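Local coordinates for protein epoxide hydrolase (Aspergillus niger, PDB 3G0I) that probably hydrolyses epoxides to diols, as an alpha/beta-hydrolase-fold enzyme whose active site here holds 2-propylpentanamide, at residues K345-V350 / G370-A375. Residues are numbered along the deposited sequence; the frame is centred on the assembly and turned at random.
Sequences KDLCPV and GGHFAA. With VPR (2-propylpentanamide), chain C.
D346 OD1 is gripped by two N-H groups. H372 ND1 donates to it across the contact at 2.7 Å, and L347 N donates from its own loop, also with 2.7 Å between L347 N and D346 OD1. The bond to H372 is consistent with the acid-histidine pair of the alpha/beta-hydrolase fold. H372 is a predicted active-site proton donor, and its ring lies close to the predicted nucleophile D190. D346 sits where the family usually carries the charge-relay acid, in the loop after strand 337-342, so it probably plays that part.

The two donors reach OD1 from opposite faces of the carboxylate plane. H372 comes on the syn side, L347 on the anti side. OD1 lies nearly in the imidazole plane, but the carboxylate is turned 78° from the ring. D346 CG stands anti to the backbone N (chi1 -155°), which brings the carboxylate against H372. Both bonds limit rotation of the carboxylate, and the ND1 bond helps orient the ring. W282 adds an edge-to-face contact to that ring.

L347 CD1 approaches the ring obliquely, 3.9 Å from H372 ND1. The terminal methyl C5A of one propyl arm of 2-propylpentanamide lies 3.8 Å from L347 CD1 and also touches the H372 ring. L347 and H372 therefore border the ligand pocket.

K345 meets the two glycines before H372. G371 CA packs 3.6 Å from K345 CB. The lysine chain leads away to a salt bridge with D284, which also accepts from G370 N. K345 N donates to G370 O at 3.1 Å.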
ATOM      1  N   LYS A 345      18.582 -15.646   0.916  1.00 11.63           N
ATOM      2  CA  LYS A 345      17.411 -14.983   1.511  1.00 12.04           C
ATOM      3  C   LYS A 345      17.056 -13.637   0.871  1.00 11.83           C
ATOM      4  O   LYS A 345      16.118 -12.959   1.302  1.00 11.87           O
ATOM      5  CB  LYS A 345      17.525 -14.916   3.043  1.00 12.22           C
ATOM      6  CG  LYS A 345      17.568 -16.321   3.658  1.00 14.28           C
ATOM      7  CD  LYS A 345      17.149 -16.342   5.117  1.00 18.90           C
ATOM      8  CE  LYS A 345      17.179 -17.782   5.644  1.00 20.85           C
ATOM      9  NZ  LYS A 345      17.153 -17.841   7.131  1.00 24.48           N
ATOM     10  N   ASP A 346      17.778 -13.271  -0.186  1.00 11.79           N
ATOM     11  CA  ASP A 346      17.300 -12.210  -1.052  1.00 11.95           C
ATOM     12  C   ASP A 346      15.992 -12.724  -1.667  1.00 12.53           C
ATOM     13  O   ASP A 346      15.689 -13.929  -1.590  1.00 12.11           O
ATOM     14  CB  ASP A 346      18.333 -11.827  -2.121  1.00 12.03           C
ATOM     15  CG  ASP A 346      18.149 -10.389  -2.634  1.00 11.53           C
ATOM     16  OD1 ASP A 346      17.070  -9.801  -2.420  1.00 12.10           O
ATOM     17  OD2 ASP A 346      19.089  -9.833  -3.231  1.00 10.88           O
ATOM     18  N   LEU A 347      15.216 -11.825  -2.261  1.00 12.92           N
ATOM     19  CA  LEU A 347      13.799 -12.105  -2.526  1.00 14.16           C
ATOM     20  C   LEU A 347      13.479 -12.842  -3.818  1.00 14.98           C
ATOM     21  O   LEU A 347      12.390 -13.415  -3.948  1.00 15.44           O
ATOM     22  CB  LEU A 347      12.990 -10.812  -2.439  1.00 14.05           C
ATOM     23  CG  LEU A 347      13.192 -10.263  -1.028  1.00 15.20           C
ATOM     24  CD1 LEU A 347      13.333  -8.762  -1.062  1.00 17.36           C
ATOM     25  CD2 LEU A 347      12.085 -10.751  -0.099  1.00 16.29           C
ATOM     26  N   CYS A 348      14.424 -12.838  -4.759  1.00 15.37           N
ATOM     27  CA  CYS A 348      14.229 -13.464  -6.064  1.00 16.32           C
ATOM     28  C   CYS A 348      15.349 -14.471  -6.360  1.00 16.01           C
ATOM     29  O   CYS A 348      16.118 -14.283  -7.312  1.00 16.18           O
ATOM     30  CB  CYS A 348      14.152 -12.384  -7.154  1.00 16.08           C
ATOM     31  SG  CYS A 348      12.790 -11.233  -6.876  1.00 20.08           S
ATOM     32  N   PRO A 349      15.433 -15.552  -5.554  1.00 16.02           N
ATOM     33  CA  PRO A 349      16.547 -16.490  -5.699  1.00 16.56           C
ATOM     34  C   PRO A 349      16.377 -17.380  -6.931  1.00 17.31           C
ATOM     35  O   PRO A 349      15.863 -18.492  -6.832  1.00 18.25           O
ATOM     36  CB  PRO A 349      16.505 -17.319  -4.405  1.00 16.60           C
ATOM     37  CG  PRO A 349      15.157 -17.107  -3.811  1.00 16.07           C
ATOM     38  CD  PRO A 349      14.468 -15.977  -4.522  1.00 15.78           C
ATOM     39  N   VAL A 350      16.793 -16.863  -8.080  1.00 17.43           N
ATOM     40  CA  VAL A 350      16.764 -17.593  -9.334  1.00 17.75           C
ATOM     41  C   VAL A 350      18.043 -18.427  -9.486  1.00 18.01           C
ATOM     42  O   VAL A 350      19.084 -18.073  -8.923  1.00 17.83           O
ATOM     43  CB  VAL A 350      16.584 -16.637 -10.538  1.00 18.12           C
ATOM     44  CG1 VAL A 350      15.133 -16.129 -10.602  1.00 18.24           C
ATOM     45  CG2 VAL A 350      17.569 -15.472 -10.479  1.00 17.30           C
ATOM     46  N   GLY A 370      22.849 -15.020   4.360  1.00 14.30           N
ATOM     47  CA  GLY A 370      22.691 -13.639   3.924  1.00 12.52           C
ATOM     48  C   GLY A 370      21.399 -13.434   3.153  1.00 11.61           C
ATOM     49  O   GLY A 370      20.984 -14.298   2.371  1.00 10.97           O
ATOM     50  N   GLY A 371      20.772 -12.279   3.375  1.00 10.52           N
ATOM     51  CA  GLY A 371      19.543 -11.918   2.684  1.00 10.07           C
ATOM     52  C   GLY A 371      19.731 -10.791   1.684  1.00  9.54           C
ATOM     53  O   GLY A 371      20.769 -10.699   1.018  1.00  9.28           O
ATOM     54  N   HIS A 372      18.730  -9.922   1.609  1.00  8.82           N
ATOM     55  CA  HIS A 372      18.630  -8.930   0.537  1.00  8.15           C
ATOM     56  C   HIS A 372      19.666  -7.801   0.640  1.00  8.37           C
ATOM     57  O   HIS A 372      20.209  -7.341  -0.379  1.00  8.44           O
ATOM     58  CB  HIS A 372      17.200  -8.378   0.476  1.00  8.17           C
ATOM     59  CG  HIS A 372      17.065  -7.145  -0.359  1.00  7.51           C
ATOM     60  ND1 HIS A 372      16.846  -7.188  -1.719  1.00  6.22           N
ATOM     61  CD2 HIS A 372      17.145  -5.833  -0.028  1.00  7.70           C
ATOM     62  CE1 HIS A 372      16.781  -5.953  -2.187  1.00  7.27           C
ATOM     63  NE2 HIS A 372      16.965  -5.113  -1.182  1.00  6.29           N
ATOM     64  N   PHE A 373      19.949  -7.363   1.861  1.00  7.86           N
ATOM     65  CA  PHE A 373      20.863  -6.254   2.066  1.00  7.99           C
ATOM     66  C   PHE A 373      22.282  -6.774   2.164  1.00  8.51           C
ATOM     67  O   PHE A 373      22.909  -6.680   3.215  1.00  8.54           O
ATOM     68  CB  PHE A 373      20.480  -5.459   3.315  1.00  7.50           C
ATOM     69  CG  PHE A 373      19.132  -4.789   3.225  1.00  7.84           C
ATOM     70  CD1 PHE A 373      18.001  -5.399   3.775  1.00  6.50           C
ATOM     71  CD2 PHE A 373      19.000  -3.538   2.612  1.00  6.66           C
ATOM     72  CE1 PHE A 373      16.757  -4.790   3.701  1.00  6.84           C
ATOM     73  CE2 PHE A 373      17.757  -2.920   2.517  1.00  6.70           C
ATOM     74  CZ  PHE A 373      16.627  -3.537   3.072  1.00  7.08           C
ATOM     75  N   ALA A 374      22.790  -7.309   1.056  1.00  9.03           N
ATOM     76  CA  ALA A 374      24.066  -8.049   1.056  1.00 10.29           C
ATOM     77  C   ALA A 374      25.205  -7.250   1.670  1.00 10.52           C
ATOM     78  O   ALA A 374      25.933  -7.762   2.524  1.00 11.23           O
ATOM     79  CB  ALA A 374      24.436  -8.505  -0.362  1.00  9.33           C
ATOM     80  N   ALA A 375      25.348  -5.993   1.238  1.00 10.78           N
ATOM     81  CA  ALA A 375      26.427  -5.125   1.722  1.00 10.55           C
ATOM     82  C   ALA A 375      26.361  -4.886   3.237  1.00 10.34           C
ATOM     83  O   ALA A 375      27.395  -4.807   3.890  1.00 10.62           O
ATOM     84  CB  ALA A 375      26.465  -3.802   0.943  1.00 10.02           C
TER
HETATM   85  C5  VPR C   1      13.607  -2.923  -7.850  1.00 19.83           C
HETATM   86  C4  VPR C   1      12.465  -3.495  -7.056  1.00 18.48           C
HETATM   87  C3  VPR C   1      13.068  -4.572  -6.169  1.00 20.01           C
HETATM   88  C2  VPR C   1      12.324  -4.747  -4.846  1.00 17.71           C
HETATM   89  C3A VPR C   1      12.920  -5.870  -4.002  1.00 18.88           C
HETATM   90  C4A VPR C   1      13.020  -7.179  -4.778  1.00 20.35           C
HETATM   91  C5A VPR C   1      14.410  -7.735  -4.601  1.00 21.37           C
HETATM   92  C1  VPR C   1      12.295  -3.468  -4.057  1.00 16.78           C
HETATM   93  N   VPR C   1      13.357  -2.953  -3.624  1.00 16.39           N
HETATM   94  O   VPR C   1      11.127  -2.899  -3.835  1.00 16.50           O